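Local coordinates for protein putative O-GlcNAcase nagJ (Clostridium perfringens, PDB 6PV5) that probably acts as a hexosaminidase of glycoside hydrolase family 84, removing N-acetylhexosamine residues from glycans, at residues N529-S532 against K533-Q536; L558-F561 against E562-N566. All coordinates share one frame; numbering follows the deposited sequence. Where two conformers were deposited one is given.

Interaction 1 of 2, residues N529-S532 against K533-Q536; sequences NEFS and KMVQ
Lys533 meets Asn529 and Glu530 one turn back on the same helix, and it does so with backbone and side chain alike. Its N donates to Asn529 O at 3.1 Å, with a weak second bond to Glu530 O. With CG anti to the carbonyl carbon (chi1 -67°), the side chain turns back over the preceding turn, where CG rests 3.4 Å from Asn529 O. From there the chain runs fully extended alongside the helix. Its ammonium and the carboxylate of Glu530 are not in direct contact; NZ and OE1 stand 4.8 Å apart, and a water bridges them, donating to OE1 and accepting from NZ. The other carboxylate oxygen, OE2, is hydrogen-bonded to His489.

Met534 continues the ladder, its N donating to Glu530 O at 3.0 Å. The sulfur then comes to the edge of the Phe531 ring, close to the ring plane, SD lying 3.8 Å from CD1: an i to i+3 Met-aromatic contact between side chains lying side by side and pointing the same way. This is the inner face of helix 521-544 in the helical region that resembles the post-catalytic domain of hyaluronidases. Helices 548-579 and 612-619 pack against Phe531, and Met534 also touches the former.

Val535 N donates to Phe531 O, while the CG2 branch leans on the same oxygen. Gln536, on the exposed side, grips Ser532 O twice. Its backbone N bonds weakly, and the side-chain NE2 donates at 3.1 Å with an N-H...O angle of 150°. That amide N comes in from above the carbonyl plane, although the oxygen lies near the plane of the Gln536 amide. Ser532 OG turns the other way, hydrogen-bonded to Gln528 O.

Interaction 2 of 2, residues L558-F561 against E562-N566; sequences LSKF and EIYGN
Lys560 runs its aliphatic chain obliquely alongside the CD2-CE2 side of the Tyr564 ring, one helical turn on. Lys560 CG and CE each come to 3.7 Å from CE2 of the tyrosine, and CE is also close to OH. Lys560 CG stands anti to its own N (chi1 -172°), which carries the chain out from the helix beside the ring instead of back along the preceding turn. Both polar ends are anchored beyond the helix: the ammonium, probably charged, is met by the backbone oxygens of Ile603 and Ala605, with a weak third bond to Leu600 O, and Tyr564 OH is hydrogen-bonded to Asp613, which holds the ring at its far end.

The backbone of the same turn is tight. Tyr564 N reaches Lys560 O at 2.9 Å in a nearly straight bond (N-H...O 166°), and Gly565 N donates to Phe561 O at 3.0 Å. The Phe561 ring lies edge-to-face with Phe486 and His489.

The partly exposed side carrying Ser559 and Glu562 is looser within this turn, though Arg542 and Asn539 of helix 521-544 neighbour it. Ile563 N bonds only weakly to Ser559 O, at 3.4 Å, and Glu562 CB lies 3.5 Å from that oxygen before its carboxylate leads away. Ile563 CG1 is also 3.5 Å from Ser559 O, while its side chain packs on Asn599, Leu600 and Ile603.

Helix 548-579 is thus a bundle helix covered on several sides, by helices 521-544, 583-601 and 612-619, in the hyaluronidase post-catalytic-like region.

From the N terminus the chain first forms the mixed-sheet domain, then the eight-stranded barrel, and then the helices of the post-catalytic-like region. Interaction 1 comes first, on helix 521-544; the chain then turns into helix 548-579, where interaction 2 follows. The two are in series, neither nesting nor crossing, and each closes just a helical turn. Their centres are nonetheless only about 9 Å apart, because the consecutive helices pack together. Val535 CG2 lies 3.4 Å from Asn566 OD1, and Phe531 CB lies 3.5 Å from Gly565 O. Helix 612-619 joins both, touching Phe531 of interaction 1 and Tyr564 of interaction 2.

Interaction 1 of 2, residues N529-S532 against K533-Q536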
loop_
_atom_site.group_PDB
_atom_site.type_symbol
_atom_site.label_atom_id
_atom_site.label_comp_id
_atom_site.label_asym_id
_atom_site.label_seq_id
_atom_site.Cartn_x
_atom_site.Cartn_y
_atom_site.Cartn_z
ATOM N N ASN A 529 -30.177 -10.144 -8.590
ATOM C CA ASN A 529 -29.855 -8.789 -8.162
ATOM C C ASN A 529 -28.371 -8.507 -8.407
ATOM O O ASN A 529 -28.013 -7.463 -8.947
ATOM C CB ASN A 529 -30.180 -8.556 -6.682
ATOM C CG ASN A 529 -31.658 -8.437 -6.379
ATOM O OD1 ASN A 529 -32.421 -7.867 -7.163
ATOM N ND2 ASN A 529 -32.066 -8.950 -5.227
ATOM N N GLU A 530 -27.501 -9.430 -7.982
ATOM C CA GLU A 530 -26.066 -9.240 -8.189
ATOM C C GLU A 530 -25.747 -9.049 -9.678
ATOM O O GLU A 530 -25.092 -8.081 -10.047
ATOM C CB GLU A 530 -25.267 -10.392 -7.593
ATOM C CG GLU A 530 -23.750 -10.190 -7.684
ATOM C CD GLU A 530 -23.168 -8.894 -7.124
ATOM O OE1 GLU A 530 -23.836 -8.229 -6.293
ATOM O OE2 GLU A 530 -22.025 -8.553 -7.509
ATOM N N PHE A 531 -26.276 -9.943 -10.529
ATOM C CA PHE A 531 -25.964 -9.977 -11.949
ATOM C C PHE A 531 -26.488 -8.718 -12.635
ATOM O O PHE A 531 -25.863 -8.229 -13.582
ATOM C CB PHE A 531 -26.471 -11.258 -12.625
ATOM C CG PHE A 531 -25.860 -12.557 -12.149
ATOM C CD1 PHE A 531 -24.512 -12.646 -11.815
ATOM C CD2 PHE A 531 -26.631 -13.711 -12.058
ATOM C CE1 PHE A 531 -23.961 -13.854 -11.396
ATOM C CE2 PHE A 531 -26.081 -14.919 -11.644
ATOM C CZ PHE A 531 -24.742 -14.987 -11.313
ATOM N N SER A 532 -27.618 -8.180 -12.151
ATOM C CA SER A 532 -28.146 -6.958 -12.740
ATOM C C SER A 532 -27.232 -5.777 -12.411
ATOM O O SER A 532 -27.087 -4.870 -13.220
ATOM C CB SER A 532 -29.567 -6.668 -12.312
ATOM O OG SER A 532 -30.383 -7.803 -12.559
ATOM N N LYS A 533 -26.635 -5.773 -11.218
ATOM C CA LYS A 533 -25.744 -4.674 -10.874
ATOM C C LYS A 533 -24.491 -4.768 -11.740
ATOM O O LYS A 533 -24.007 -3.754 -12.217
ATOM C CB LYS A 533 -25.386 -4.702 -9.387
ATOM C CG LYS A 533 -26.544 -4.414 -8.443
ATOM C CD LYS A 533 -26.162 -4.718 -7.021
ATOM C CE LYS A 533 -27.324 -4.565 -6.068
ATOM N NZ LYS A 533 -26.967 -5.004 -4.698
ATOM N N MET A 534 -24.023 -5.998 -11.981
ATOM C CA MET A 534 -22.846 -6.257 -12.794
ATOM C C MET A 534 -23.076 -5.738 -14.211
ATOM O O MET A 534 -22.165 -5.188 -14.832
ATOM C CB MET A 534 -22.503 -7.755 -12.843
ATOM C CG MET A 534 -22.066 -8.327 -11.491
ATOM S SD MET A 534 -21.683 -10.105 -11.532
ATOM C CE MET A 534 -20.298 -10.204 -12.662
ATOM N N VAL A 535 -24.304 -5.913 -14.715
ATOM C CA VAL A 535 -24.645 -5.409 -16.039
ATOM C C VAL A 535 -24.518 -3.886 -16.084
ATOM O O VAL A 535 -24.045 -3.347 -17.080
ATOM C CB VAL A 535 -26.024 -5.892 -16.532
ATOM C CG1 VAL A 535 -26.503 -5.115 -17.754
ATOM C CG2 VAL A 535 -25.991 -7.382 -16.842
ATOM N N GLN A 536 -24.928 -3.200 -15.012
ATOM C CA GLN A 536 -25.116 -1.752 -15.059
ATOM C C GLN A 536 -23.854 -0.959 -14.711
ATOM O O GLN A 536 -23.718 0.185 -15.141
ATOM C CB GLN A 536 -26.155 -1.300 -14.034
ATOM C CG GLN A 536 -27.551 -1.863 -14.224
ATOM C CD GLN A 536 -28.378 -1.500 -13.014
ATOM O OE1 GLN A 536 -28.645 -0.324 -12.754
ATOM N NE2 GLN A 536 -28.774 -2.506 -12.249
HETATM O O HOH W 1 -26.182 -8.135 -4.967
#

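Interaction 2 of 2, residues L558-F561 against E562-N566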
loop_
_atom_site.group_PDB
_atom_site.type_symbol
_atom_site.label_atom_id
_atom_site.label_comp_id
_atom_site.label_asym_id
_atom_site.label_seq_id
_atom_site.Cartn_x
_atom_site.Cartn_y
_atom_site.Cartn_z
ATOM N N LEU A 558 -13.905 -4.149 -17.211
ATOM C CA LEU A 558 -15.261 -3.655 -17.062
ATOM C C LEU A 558 -16.171 -4.227 -18.155
ATOM O O LEU A 558 -17.322 -4.543 -17.888
ATOM C CB LEU A 558 -15.242 -2.127 -17.147
ATOM C CG LEU A 558 -14.693 -1.385 -15.929
ATOM C CD1 LEU A 558 -14.443 0.065 -16.296
ATOM C CD2 LEU A 558 -15.666 -1.434 -14.757
ATOM N N SER A 559 -15.664 -4.326 -19.393
ATOM C CA SER A 559 -16.432 -4.847 -20.512
ATOM C C SER A 559 -16.752 -6.314 -20.279
ATOM O O SER A 559 -17.874 -6.739 -20.535
ATOM C CB SER A 559 -15.682 -4.659 -21.829
ATOM O OG SER A 559 -15.364 -3.286 -21.992
ATOM N N LYS A 560 -15.743 -7.074 -19.828
ATOM C CA LYS A 560 -15.927 -8.480 -19.523
ATOM C C LYS A 560 -16.938 -8.628 -18.385
ATOM O O LYS A 560 -17.762 -9.548 -18.409
ATOM C CB LYS A 560 -14.604 -9.172 -19.180
ATOM C CG LYS A 560 -14.725 -10.680 -19.039
ATOM C CD LYS A 560 -13.466 -11.423 -19.303
ATOM C CE LYS A 560 -13.659 -12.917 -19.212
ATOM N NZ LYS A 560 -12.380 -13.608 -19.548
ATOM N N PHE A 561 -16.901 -7.695 -17.428
ATOM C CA PHE A 561 -17.754 -7.760 -16.243
ATOM C C PHE A 561 -19.224 -7.638 -16.646
ATOM O O PHE A 561 -20.070 -8.320 -16.095
ATOM C CB PHE A 561 -17.435 -6.596 -15.306
ATOM C CG PHE A 561 -17.983 -6.645 -13.901
ATOM C CD1 PHE A 561 -17.522 -7.579 -12.979
ATOM C CD2 PHE A 561 -18.890 -5.688 -13.464
ATOM C CE1 PHE A 561 -17.985 -7.576 -11.662
ATOM C CE2 PHE A 561 -19.345 -5.682 -12.147
ATOM C CZ PHE A 561 -18.889 -6.617 -11.240
ATOM N N GLU A 562 -19.503 -6.769 -17.621
ATOM C CA GLU A 562 -20.848 -6.582 -18.143
ATOM C C GLU A 562 -21.374 -7.877 -18.754
ATOM O O GLU A 562 -22.531 -8.218 -18.534
ATOM C CB GLU A 562 -20.880 -5.464 -19.186
ATOM C CG GLU A 562 -22.298 -5.068 -19.560
ATOM C CD GLU A 562 -22.424 -3.915 -20.542
ATOM O OE1 GLU A 562 -21.786 -2.869 -20.331
ATOM O OE2 GLU A 562 -23.182 -4.061 -21.505
ATOM N N ILE A 563 -20.530 -8.580 -19.518
ATOM C CA ILE A 563 -20.881 -9.850 -20.146
ATOM C C ILE A 563 -21.129 -10.941 -19.095
ATOM O O ILE A 563 -22.053 -11.747 -19.266
ATOM C CB ILE A 563 -19.803 -10.298 -21.159
ATOM C CG1 ILE A 563 -19.518 -9.251 -22.243
ATOM C CG2 ILE A 563 -20.141 -11.662 -21.768
ATOM C CD1 ILE A 563 -18.456 -9.704 -23.234
ATOM N N TYR A 564 -20.285 -11.014 -18.043
ATOM C CA TYR A 564 -20.546 -11.914 -16.928
ATOM C C TYR A 564 -21.944 -11.650 -16.355
ATOM O O TYR A 564 -22.680 -12.590 -16.091
ATOM C CB TYR A 564 -19.521 -11.761 -15.797
ATOM C CG TYR A 564 -18.290 -12.604 -15.966
ATOM C CD1 TYR A 564 -18.383 -13.990 -15.971
ATOM C CD2 TYR A 564 -17.038 -12.021 -16.096
ATOM C CE1 TYR A 564 -17.259 -14.779 -16.131
ATOM C CE2 TYR A 564 -15.907 -12.802 -16.269
ATOM C CZ TYR A 564 -16.018 -14.177 -16.275
ATOM O OH TYR A 564 -14.917 -14.974 -16.394
ATOM N N GLY A 565 -22.304 -10.376 -16.164
ATOM C CA GLY A 565 -23.637 -10.045 -15.671
ATOM C C GLY A 565 -24.735 -10.710 -16.510
ATOM O O GLY A 565 -25.612 -11.414 -15.992
ATOM N N ASN A 566 -24.635 -10.507 -17.830
ATOM C CA ASN A 566 -25.578 -11.041 -18.802
ATOM C C ASN A 566 -25.551 -12.564 -18.810
ATOM O O ASN A 566 -26.607 -13.199 -18.886
ATOM C CB ASN A 566 -25.320 -10.453 -20.190
ATOM C CG ASN A 566 -25.860 -9.045 -20.273
ATOM O OD1 ASN A 566 -26.946 -8.777 -19.763
ATOM N ND2 ASN A 566 -25.115 -8.140 -20.879
#